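Local coordinates for protein type C neurotoxin (Clostridium botulinum, PDB 4F83) that probably binds receptors on the surface of nerve cells, serving as the receptor-binding part of a clostridial neurotoxin, at residues Tyr304-Asp309 against Leu329-Asn334; Lys353-Ile358 against Phe402-Ser407; Asn147-Tyr152 against Glu165-Leu170. All coordinates share one frame; numbering follows the deposited sequence.

Interaction 1 of 3, residues Tyr304-Asp309 against Leu329-Asn334; sequences YMIIRD and LKLQSN. With SO4 (sulfate ion), chain H.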
loop_
_atom_site.group_PDB
_atom_site.type_symbol
_atom_site.label_atom_id
_atom_site.label_comp_id
_atom_site.label_asym_id
_atom_site.label_seq_id
_atom_site.Cartn_x
_atom_site.Cartn_y
_atom_site.Cartn_z
ATOM N N TYR A 304 -21.189 18.221 -3.003
ATOM C CA TYR A 304 -21.699 17.781 -4.317
ATOM C C TYR A 304 -21.454 16.303 -4.466
ATOM O O TYR A 304 -20.593 15.755 -3.782
ATOM C CB TYR A 304 -20.945 18.490 -5.461
ATOM C CG TYR A 304 -21.136 19.979 -5.482
ATOM C CD1 TYR A 304 -22.168 20.550 -6.238
ATOM C CD2 TYR A 304 -20.228 20.838 -4.819
ATOM C CE1 TYR A 304 -22.329 21.930 -6.306
ATOM C CE2 TYR A 304 -20.389 22.236 -4.870
ATOM C CZ TYR A 304 -21.437 22.770 -5.614
ATOM O OH TYR A 304 -21.601 24.153 -5.673
ATOM N N MET A 305 -22.221 15.642 -5.340
ATOM C CA MET A 305 -21.839 14.288 -5.781
ATOM C C MET A 305 -21.439 14.331 -7.254
ATOM O O MET A 305 -21.945 15.163 -8.031
ATOM C CB MET A 305 -22.982 13.268 -5.572
ATOM C CG MET A 305 -24.241 13.598 -6.310
ATOM S SD MET A 305 -25.606 12.380 -6.074
ATOM C CE MET A 305 -24.806 10.848 -6.567
ATOM N N ILE A 306 -20.517 13.452 -7.624
ATOM C CA ILE A 306 -20.091 13.336 -9.020
ATOM C C ILE A 306 -21.078 12.487 -9.785
ATOM O O ILE A 306 -21.438 11.379 -9.345
ATOM C CB ILE A 306 -18.684 12.736 -9.089
ATOM C CG1 ILE A 306 -17.715 13.655 -8.352
ATOM C CG2 ILE A 306 -18.243 12.563 -10.585
ATOM C CD1 ILE A 306 -16.252 13.151 -8.385
ATOM N N ILE A 307 -21.525 12.983 -10.939
ATOM C CA ILE A 307 -22.378 12.171 -11.785
ATOM C C ILE A 307 -21.830 12.110 -13.204
ATOM O O ILE A 307 -21.056 12.963 -13.633
ATOM C CB ILE A 307 -23.842 12.673 -11.806
ATOM C CG1 ILE A 307 -23.946 14.057 -12.472
ATOM C CG2 ILE A 307 -24.473 12.640 -10.381
ATOM C CD1 ILE A 307 -25.384 14.548 -12.718
ATOM N N ARG A 308 -22.175 11.050 -13.906
ATOM C CA ARG A 308 -21.874 10.998 -15.324
ATOM C C ARG A 308 -22.796 11.956 -16.106
ATOM O O ARG A 308 -23.989 12.073 -15.801
ATOM C CB ARG A 308 -22.070 9.555 -15.815
ATOM C CG ARG A 308 -21.385 9.268 -17.138
ATOM C CD ARG A 308 -22.090 8.115 -17.871
ATOM N NE ARG A 308 -23.266 8.592 -18.576
ATOM C CZ ARG A 308 -24.154 7.839 -19.195
ATOM N NH1 ARG A 308 -25.139 8.424 -19.841
ATOM N NH2 ARG A 308 -24.062 6.500 -19.187
ATOM N N ASP A 309 -22.255 12.643 -17.109
ATOM C CA ASP A 309 -23.115 13.450 -17.995
ATOM C C ASP A 309 -24.111 12.561 -18.735
ATOM O O ASP A 309 -23.821 11.417 -19.057
ATOM C CB ASP A 309 -22.285 14.180 -19.063
ATOM C CG ASP A 309 -21.583 15.399 -18.547
ATOM O OD1 ASP A 309 -20.825 16.012 -19.359
ATOM O OD2 ASP A 309 -21.764 15.769 -17.356
ATOM N N LEU A 329 -17.870 14.166 -16.728
ATOM C CA LEU A 329 -18.449 14.086 -15.380
ATOM C C LEU A 329 -18.747 15.490 -14.881
ATOM O O LEU A 329 -18.085 16.452 -15.279
ATOM C CB LEU A 329 -17.470 13.402 -14.421
ATOM C CG LEU A 329 -16.866 12.083 -14.924
ATOM C CD1 LEU A 329 -15.878 11.545 -13.895
ATOM C CD2 LEU A 329 -18.003 11.072 -15.133
ATOM N N LYS A 330 -19.721 15.605 -13.979
ATOM C CA LYS A 330 -20.061 16.928 -13.441
ATOM C C LYS A 330 -20.458 16.805 -11.971
ATOM O O LYS A 330 -20.626 15.714 -11.472
ATOM C CB LYS A 330 -21.183 17.566 -14.250
ATOM C CG LYS A 330 -22.524 16.955 -14.076
ATOM C CD LYS A 330 -23.524 17.546 -15.141
ATOM C CE LYS A 330 -24.873 16.879 -15.050
ATOM N NZ LYS A 330 -25.846 17.419 -16.073
ATOM N N LEU A 331 -20.535 17.947 -11.289
ATOM C CA LEU A 331 -21.038 17.964 -9.909
ATOM C C LEU A 331 -22.509 18.261 -9.859
ATOM O O LEU A 331 -23.020 19.086 -10.650
ATOM C CB LEU A 331 -20.284 19.011 -9.083
ATOM C CG LEU A 331 -18.763 18.854 -8.969
ATOM C CD1 LEU A 331 -18.166 20.064 -8.204
ATOM C CD2 LEU A 331 -18.393 17.533 -8.320
ATOM N N GLN A 332 -23.182 17.626 -8.904
ATOM C CA GLN A 332 -24.611 17.785 -8.676
ATOM C C GLN A 332 -24.802 18.086 -7.193
ATOM O O GLN A 332 -24.310 17.366 -6.347
ATOM C CB GLN A 332 -25.332 16.474 -9.028
ATOM C CG GLN A 332 -26.785 16.446 -8.602
ATOM C CD GLN A 332 -27.551 15.283 -9.173
ATOM O OE1 GLN A 332 -27.676 15.146 -10.392
ATOM N NE2 GLN A 332 -28.102 14.458 -8.302
ATOM N N SER A 333 -25.557 19.132 -6.873
ATOM C CA SER A 333 -25.736 19.477 -5.454
ATOM C C SER A 333 -26.859 18.697 -4.796
ATOM O O SER A 333 -26.916 18.592 -3.567
ATOM C CB SER A 333 -25.962 20.977 -5.289
ATOM O OG SER A 333 -27.067 21.344 -6.066
ATOM N N ASN A 334 -27.767 18.144 -5.596
ATOM C CA ASN A 334 -28.794 17.254 -5.071
ATOM C C ASN A 334 -28.172 15.898 -4.712
ATOM O O ASN A 334 -27.646 15.199 -5.586
ATOM C CB ASN A 334 -29.903 17.093 -6.110
ATOM C CG ASN A 334 -31.185 16.671 -5.509
ATOM O OD1 ASN A 334 -31.242 15.712 -4.725
ATOM N ND2 ASN A 334 -32.246 17.390 -5.844
HETATM S S SO4 H . -25.291 16.634 -19.861
HETATM O O1 SO4 H . -26.639 17.170 -20.063
HETATM O O2 SO4 H . -24.960 15.791 -21.027
HETATM O O3 SO4 H . -24.381 17.768 -19.791
HETATM O O4 SO4 H . -25.224 15.838 -18.624
#

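Interaction 2 of 3, residues Lys353-Ile358 against Phe402-Ser407; sequences KYCSQI and FWKFIS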
loop_
_atom_site.group_PDB
_atom_site.type_symbol
_atom_site.label_atom_id
_atom_site.label_comp_id
_atom_site.label_asym_id
_atom_site.label_seq_id
_atom_site.Cartn_x
_atom_site.Cartn_y
_atom_site.Cartn_z
ATOM N N LYS A 353 -1.063 -4.040 -7.894
ATOM C CA LYS A 353 -0.812 -2.609 -7.842
ATOM C C LYS A 353 -1.881 -1.966 -6.967
ATOM O O LYS A 353 -3.013 -2.444 -6.912
ATOM C CB LYS A 353 -0.906 -1.999 -9.259
ATOM C CG LYS A 353 0.029 -2.576 -10.305
ATOM C CD LYS A 353 -0.032 -1.722 -11.590
ATOM C CE LYS A 353 1.087 -2.076 -12.541
ATOM N NZ LYS A 353 2.319 -1.328 -12.179
ATOM N N TYR A 354 -1.509 -0.909 -6.273
ATOM C CA TYR A 354 -2.437 -0.196 -5.401
ATOM C C TYR A 354 -3.243 0.812 -6.208
ATOM O O TYR A 354 -3.186 2.039 -5.969
ATOM C CB TYR A 354 -1.666 0.495 -4.309
ATOM C CG TYR A 354 -0.946 -0.476 -3.369
ATOM C CD1 TYR A 354 -1.479 -1.723 -3.063
ATOM C CD2 TYR A 354 0.255 -0.100 -2.760
ATOM C CE1 TYR A 354 -0.817 -2.603 -2.170
ATOM C CE2 TYR A 354 0.919 -0.940 -1.867
ATOM C CZ TYR A 354 0.392 -2.200 -1.590
ATOM O OH TYR A 354 1.061 -3.024 -0.694
ATOM N N CYS A 355 -3.960 0.268 -7.182
ATOM C CA CYS A 355 -4.808 1.014 -8.123
ATOM C C CYS A 355 -6.110 0.245 -8.292
ATOM O O CYS A 355 -6.179 -0.963 -7.987
ATOM C CB CYS A 355 -4.178 1.092 -9.530
ATOM S SG CYS A 355 -2.464 1.574 -9.695
ATOM N N SER A 356 -7.110 0.893 -8.857
ATOM C CA SER A 356 -8.355 0.236 -9.156
ATOM C C SER A 356 -8.953 0.793 -10.444
ATOM O O SER A 356 -8.510 1.831 -10.964
ATOM C CB SER A 356 -9.340 0.398 -7.974
ATOM O OG SER A 356 -9.429 1.767 -7.648
ATOM N N GLN A 357 -9.956 0.099 -10.952
ATOM C CA GLN A 357 -10.765 0.584 -12.064
ATOM C C GLN A 357 -12.188 0.895 -11.586
ATOM O O GLN A 357 -12.670 0.314 -10.596
ATOM C CB GLN A 357 -10.769 -0.421 -13.229
ATOM C CG GLN A 357 -9.362 -0.514 -13.890
ATOM C CD GLN A 357 -9.227 -1.700 -14.832
ATOM O OE1 GLN A 357 -9.622 -2.826 -14.514
ATOM N NE2 GLN A 357 -8.644 -1.449 -16.000
ATOM N N ILE A 358 -12.819 1.852 -12.255
ATOM C CA ILE A 358 -14.132 2.335 -11.844
ATOM C C ILE A 358 -15.063 2.265 -13.039
ATOM O O ILE A 358 -14.704 2.746 -14.129
ATOM C CB ILE A 358 -14.075 3.789 -11.335
ATOM C CG1 ILE A 358 -13.074 3.881 -10.177
ATOM C CG2 ILE A 358 -15.487 4.232 -10.916
ATOM C CD1 ILE A 358 -12.538 5.257 -9.907
ATOM N N PHE A 402 -6.486 3.346 -14.781
ATOM C CA PHE A 402 -6.174 3.005 -13.392
ATOM C C PHE A 402 -6.308 4.241 -12.509
ATOM O O PHE A 402 -5.819 5.315 -12.884
ATOM C CB PHE A 402 -4.752 2.456 -13.242
ATOM C CG PHE A 402 -4.473 1.163 -14.006
ATOM C CD1 PHE A 402 -5.471 0.453 -14.652
ATOM C CD2 PHE A 402 -3.144 0.700 -14.075
ATOM C CE1 PHE A 402 -5.173 -0.751 -15.373
ATOM C CE2 PHE A 402 -2.825 -0.475 -14.751
ATOM C CZ PHE A 402 -3.852 -1.206 -15.418
ATOM N N TRP A 403 -6.932 4.084 -11.348
ATOM C CA TRP A 403 -7.092 5.238 -10.426
ATOM C C TRP A 403 -6.444 4.944 -9.092
ATOM O O TRP A 403 -6.427 3.797 -8.657
ATOM C CB TRP A 403 -8.592 5.517 -10.248
ATOM C CG TRP A 403 -9.231 5.863 -11.552
ATOM C CD1 TRP A 403 -9.787 4.983 -12.458
ATOM C CD2 TRP A 403 -9.340 7.165 -12.137
ATOM N NE1 TRP A 403 -10.241 5.672 -13.566
ATOM C CE2 TRP A 403 -9.978 7.005 -13.398
ATOM C CE3 TRP A 403 -8.952 8.462 -11.721
ATOM C CZ2 TRP A 403 -10.263 8.089 -14.241
ATOM C CZ3 TRP A 403 -9.230 9.558 -12.572
ATOM C CH2 TRP A 403 -9.868 9.343 -13.839
ATOM N N LYS A 404 -5.947 5.983 -8.431
ATOM C CA LYS A 404 -5.369 5.825 -7.075
ATOM C C LYS A 404 -5.976 6.856 -6.167
ATOM O O LYS A 404 -6.514 7.865 -6.634
ATOM C CB LYS A 404 -3.855 6.016 -7.106
ATOM C CG LYS A 404 -3.128 4.908 -7.911
ATOM C CD LYS A 404 -1.638 4.946 -7.585
ATOM C CE LYS A 404 -0.874 3.809 -8.187
ATOM N NZ LYS A 404 0.582 4.070 -8.024
ATOM N N PHE A 405 -5.911 6.585 -4.869
ATOM C CA PHE A 405 -6.550 7.443 -3.860
ATOM C C PHE A 405 -5.533 7.761 -2.770
ATOM O O PHE A 405 -5.146 6.884 -1.977
ATOM C CB PHE A 405 -7.785 6.708 -3.278
ATOM C CG PHE A 405 -8.885 6.474 -4.295
ATOM C CD1 PHE A 405 -9.817 7.481 -4.573
ATOM C CD2 PHE A 405 -8.923 5.294 -5.039
ATOM C CE1 PHE A 405 -10.822 7.308 -5.526
ATOM C CE2 PHE A 405 -9.951 5.104 -6.020
ATOM C CZ PHE A 405 -10.878 6.111 -6.266
ATOM N N ILE A 406 -5.101 9.029 -2.717
ATOM C CA ILE A 406 -4.044 9.402 -1.793
ATOM C C ILE A 406 -4.674 9.923 -0.524
ATOM O O ILE A 406 -5.293 10.977 -0.534
ATOM C CB ILE A 406 -3.136 10.489 -2.403
ATOM C CG1 ILE A 406 -2.509 9.968 -3.720
ATOM C CG2 ILE A 406 -2.018 10.882 -1.380
ATOM C CD1 ILE A 406 -1.732 11.058 -4.493
ATOM N N SER A 407 -4.519 9.194 0.563
ATOM C CA SER A 407 -4.940 9.704 1.889
ATOM C C SER A 407 -3.838 10.504 2.541
ATOM O O SER A 407 -2.645 10.286 2.271
ATOM C CB SER A 407 -5.250 8.527 2.825
ATOM O OG SER A 407 -4.127 7.608 2.839
HETATM O O HOH W 1 -5.121 3.655 -4.687
HETATM O O HOH W 2 -11.392 2.721 -14.586
#

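Interaction 3 of 3, residues Asn147-Tyr152 against Glu165-Leu170; sequences NNIMGY and ERIEDL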
loop_
_atom_site.group_PDB
_atom_site.type_symbol
_atom_site.label_atom_id
_atom_site.label_comp_id
_atom_site.label_asym_id
_atom_site.label_seq_id
_atom_site.Cartn_x
_atom_site.Cartn_y
_atom_site.Cartn_z
ATOM N N ASN A 147 17.054 -18.305 4.030
ATOM C CA ASN A 147 18.456 -18.570 4.371
ATOM C C ASN A 147 18.671 -20.068 4.364
ATOM O O ASN A 147 17.871 -20.816 4.930
ATOM C CB ASN A 147 18.825 -18.033 5.777
ATOM C CG ASN A 147 18.459 -16.548 5.979
ATOM O OD1 ASN A 147 19.276 -15.668 5.719
ATOM N ND2 ASN A 147 17.222 -16.279 6.452
ATOM N N ASN A 148 19.754 -20.505 3.735
ATOM C CA ASN A 148 20.173 -21.890 3.837
ATOM C C ASN A 148 21.670 -21.865 4.121
ATOM O O ASN A 148 22.469 -21.392 3.306
ATOM C CB ASN A 148 19.875 -22.666 2.558
ATOM C CG ASN A 148 19.957 -24.159 2.766
ATOM O OD1 ASN A 148 20.921 -24.662 3.341
ATOM N ND2 ASN A 148 18.917 -24.876 2.337
ATOM N N ILE A 149 22.027 -22.288 5.325
ATOM C CA ILE A 149 23.321 -21.929 5.898
ATOM C C ILE A 149 24.459 -22.571 5.098
ATOM O O ILE A 149 25.616 -22.131 5.185
ATOM C CB ILE A 149 23.382 -22.311 7.415
ATOM C CG1 ILE A 149 24.473 -21.504 8.170
ATOM C CG2 ILE A 149 23.542 -23.816 7.570
ATOM C CD1 ILE A 149 24.227 -19.989 8.232
ATOM N N MET A 150 24.117 -23.583 4.286
ATOM C CA MET A 150 25.080 -24.230 3.402
ATOM C C MET A 150 25.147 -23.590 2.013
ATOM O O MET A 150 25.872 -24.081 1.128
ATOM C CB MET A 150 24.734 -25.714 3.233
ATOM C CG MET A 150 24.439 -26.455 4.526
ATOM S SD MET A 150 25.948 -26.682 5.495
ATOM C CE MET A 150 26.799 -27.934 4.508
ATOM N N GLY A 151 24.396 -22.513 1.794
ATOM C CA GLY A 151 24.297 -21.974 0.457
ATOM C C GLY A 151 24.155 -20.469 0.391
ATOM O O GLY A 151 25.155 -19.726 0.365
ATOM N N TYR A 152 22.909 -20.038 0.255
ATOM C CA TYR A 152 22.590 -18.652 -0.077
ATOM C C TYR A 152 21.548 -18.119 0.852
ATOM O O TYR A 152 20.712 -18.857 1.368
ATOM C CB TYR A 152 22.035 -18.547 -1.525
ATOM C CG TYR A 152 22.936 -19.243 -2.498
ATOM C CD1 TYR A 152 22.722 -20.581 -2.842
ATOM C CD2 TYR A 152 24.116 -18.639 -2.941
ATOM C CE1 TYR A 152 23.625 -21.261 -3.666
ATOM C CE2 TYR A 152 24.993 -19.289 -3.748
ATOM C CZ TYR A 152 24.749 -20.603 -4.131
ATOM O OH TYR A 152 25.647 -21.267 -4.929
ATOM N N GLU A 165 22.843 -13.748 -1.884
ATOM C CA GLU A 165 24.166 -13.562 -1.295
ATOM C C GLU A 165 24.698 -14.904 -0.840
ATOM O O GLU A 165 24.016 -15.638 -0.161
ATOM C CB GLU A 165 24.051 -12.601 -0.115
ATOM C CG GLU A 165 25.340 -12.351 0.648
ATOM C CD GLU A 165 26.128 -11.163 0.126
ATOM O OE1 GLU A 165 26.007 -10.819 -1.080
ATOM O OE2 GLU A 165 26.894 -10.580 0.947
ATOM N N ARG A 166 25.928 -15.227 -1.224
ATOM C CA ARG A 166 26.588 -16.427 -0.726
ATOM C C ARG A 166 26.928 -16.242 0.748
ATOM O O ARG A 166 27.376 -15.172 1.141
ATOM C CB ARG A 166 27.881 -16.697 -1.535
ATOM C CG ARG A 166 27.619 -16.834 -3.025
ATOM C CD ARG A 166 28.899 -17.013 -3.861
ATOM N NE ARG A 166 29.560 -15.740 -4.193
ATOM C CZ ARG A 166 29.161 -14.908 -5.158
ATOM N NH1 ARG A 166 28.075 -15.181 -5.893
ATOM N NH2 ARG A 166 29.845 -13.791 -5.393
ATOM N N ILE A 167 26.704 -17.270 1.551
ATOM C CA ILE A 167 27.027 -17.210 2.991
ATOM C C ILE A 167 27.979 -18.311 3.448
ATOM O O ILE A 167 28.163 -18.540 4.662
ATOM C CB ILE A 167 25.753 -17.092 3.888
ATOM C CG1 ILE A 167 24.798 -18.264 3.668
ATOM C CG2 ILE A 167 25.032 -15.752 3.602
ATOM C CD1 ILE A 167 23.461 -18.162 4.448
ATOM N N GLU A 168 28.628 -18.962 2.487
ATOM C CA GLU A 168 29.461 -20.113 2.821
ATOM C C GLU A 168 30.743 -19.725 3.537
ATOM O O GLU A 168 31.304 -20.504 4.295
ATOM C CB GLU A 168 29.731 -20.971 1.583
ATOM C CG GLU A 168 28.767 -22.151 1.485
ATOM C CD GLU A 168 29.000 -22.991 0.244
ATOM O OE1 GLU A 168 29.100 -22.400 -0.861
ATOM O OE2 GLU A 168 29.088 -24.243 0.373
ATOM N N ASP A 169 31.201 -18.514 3.291
ATOM C CA ASP A 169 32.360 -17.966 3.949
ATOM C C ASP A 169 32.121 -17.632 5.439
ATOM O O ASP A 169 33.077 -17.362 6.171
ATOM C CB ASP A 169 32.825 -16.738 3.153
ATOM C CG ASP A 169 33.882 -15.933 3.858
ATOM O OD1 ASP A 169 34.927 -16.504 4.264
ATOM O OD2 ASP A 169 33.679 -14.702 3.972
ATOM N N LEU A 170 30.860 -17.629 5.891
ATOM C CA LEU A 170 30.596 -17.374 7.325
ATOM C C LEU A 170 31.034 -18.556 8.178
ATOM O O LEU A 170 30.867 -19.714 7.797
ATOM C CB LEU A 170 29.099 -17.071 7.593
ATOM C CG LEU A 170 28.529 -15.747 7.060
ATOM C CD1 LEU A 170 27.040 -15.581 7.465
ATOM C CD2 LEU A 170 29.358 -14.560 7.566
#

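Interaction 1 of 3, residues Tyr304-Asp309 against Leu329-Asn334
The Tyr-304 ring receives Leu-331 over one face and meets the backbone of Gln-332 at its edge, where the carbonyl carbon lies near the ring plane. The methyl CD1 of Leu-331 stands 4.3 Å from the centroid of the Tyr-304 ring, a CH-pi contact offset toward the rim, and the two side chains are roughly perpendicular. This is an antiparallel pairing of strands 302-308 and 326-332 in the beta-trefoil C-terminal part, and it illustrates how different the two faces of one strand pair can be.

On the face of Leu-331, Ile-306 and Leu-329 continue the apolar layer against Leu-256 of strand 255-260. The face of Met-305, Ile-307, Lys-330 and Gln-332 is mixed. Here Gln-332 directs NE2 to the carbonyl O of Asn-334 within its own segment, a nearly straight bond of 2.9 Å that lies in the amide plane and fixes the rotation of that group. Its OE1 packs on the methyl CD1 of Ile-307, while the Met-305 side chain lies beside that of Gln-332, pointing the same way, with SD near NE2.

Four backbone hydrogen bonds join Met-305 to Gln-332 and Ile-307 to Lys-330; the one from Ile-307 N to Lys-330 O is the straightest, at 170°. With chi1 at 66°, Ile-307 holds CG1 between its backbone N and carbonyl carbon, and CD1 reaches CE of Lys-330 at 3.3 Å, tighter than ordinary carbon packing. The extended Lys-330 chain passes CB, CG and CD along OD2 of Asp-309 before it reaches CE. The charges stop short of a salt bridge, OD2 of Asp-309 to NZ of Lys-330 being 4.6 Å. A sulfate, probably from the crystallisation liquor and also held by Thr-310, Asp-311 and Arg-377, takes the ammonium instead: NZ of Lys-330 donates to its O4 at 3.1 Å.

Interaction 2 of 3, residues Lys353-Ile358 against Phe402-Ser407
Ile-358 crosses Trp-403 at about a right angle, resting its methyl CD1 on the five-membered ring 4.0 Å from the centroid, a CH-pi contact over the face. The same methyl meets the edge of Phe-405 at CZ, so one isoleucine tip joins two aromatic side chains. Its chi1 of -57° sets CG1 beside the backbone N and opposite the carbonyl carbon, which carries CD1 to the indole. Ser-356 OG also approaches the Phe-405 ring in its plane, 3.7 Å from CE2.

Gln-357 and Phe-402 lie alongside one another, pointing the same way, with amide and ring planes 72° apart. NE2 of Gln-357 comes in at the ring edge, 3.6 Å from CE1 of Phe-402, while its hydrogen bonds go to Ser-401 OG and Leu-396 O.

Behind these side chains is a single antiparallel bridge: Trp-403 N donates to Ser-356 O at 2.8 Å, and Ser-356 N donates back to Trp-403 O. Past it the chains diverge, and a water takes over, donating to Tyr-354 O and accepting from Phe-405 N.

The N-to-C directions of the short strand segments 356-358 and 403-406 differ by 110°. The contact ties strand 403-406, near the chain's C-terminal end, to the main beta-trefoil sheet, where strand 356-360 runs between 343-347 and 366-373. Strand 403-406 itself pairs with 238-241, whose Met-239 packs on Ile-358, Trp-403 and Phe-405.

Interaction 3 of 3, residues Asn147-Tyr152 against Glu165-Leu170
Gly-151 O accepts the backbone N-H of Ile-167, a bond of 3.1 Å that is almost straight at 171° and is the one hydrogen bond between the segments. Next to it Tyr-152 and Arg-166 form an antiparallel non-hydrogen-bonded pair, with CA of Tyr-152 making a C-H contact to Glu-165 O. Their side chains share one face: CG of Arg-166 touches the edge of the tyrosine ring, 3.7 Å from CE2 of Tyr-152. The touching atom is a methylene, so aliphatic chain rather than charge makes the contact; the guanidinium plane stands 84° to the ring.

Ile-167 fills the angle between the segments. Its chi1 of 58° puts CG1 between backbone N and carbonyl carbon, from where CD1 reaches Asn-148 O at 3.6 Å and then CA and CD1 of Ile-149. Glu-168 lays CG against the carbonyl of Met-150 and brings OE2 to 3.3 Å from Met-150 O. Two acceptors meet there without a hydrogen bond, which may slightly disfavour the charged form.

Two type I turns frame this first shell and are consistent with its placement. The turn from Asn-148 to Gly-151 is closed by Gly-151 N on Asn-148 O, at 2.7 Å, and Gly-151 with Tyr-152 faces Asn-148 in a classic beta bulge. The other, Ile-167 to Leu-170, closes with Leu-170 N on Ile-167 O.

Farther out, Asn-147 and Asn-148 bond through ND2 to Ser-69 and Glu-204, and Lys-119 forms a salt bridge with Asp-169. In this concanavalin-like half, strand 152-157 lies between 141-148 and 160-166 in one sheet, while Ile-167 and Leu-170 reach Leu-113 on strand 108-114 of the other.

How the interactions relate
The three contacts come in series along the chain, interaction 3 first, then 1, then 2. Interaction 3 belongs to the N-terminal, concanavalin-like part, the other two to the C-terminal trefoil part. Interactions 1 and 2 reach the same branched antiparallel sheet, their centres about 20 Å apart and their nearest atoms about 6 Å apart, without touching. Interaction 3 lies at the far end of the molecule, its centre about 60 Å from that of interaction 1 and about 40 Å from that of interaction 2. The set illustrates a two-domain design in which each part is built from its own beta sheets, with interaction 2 the most central.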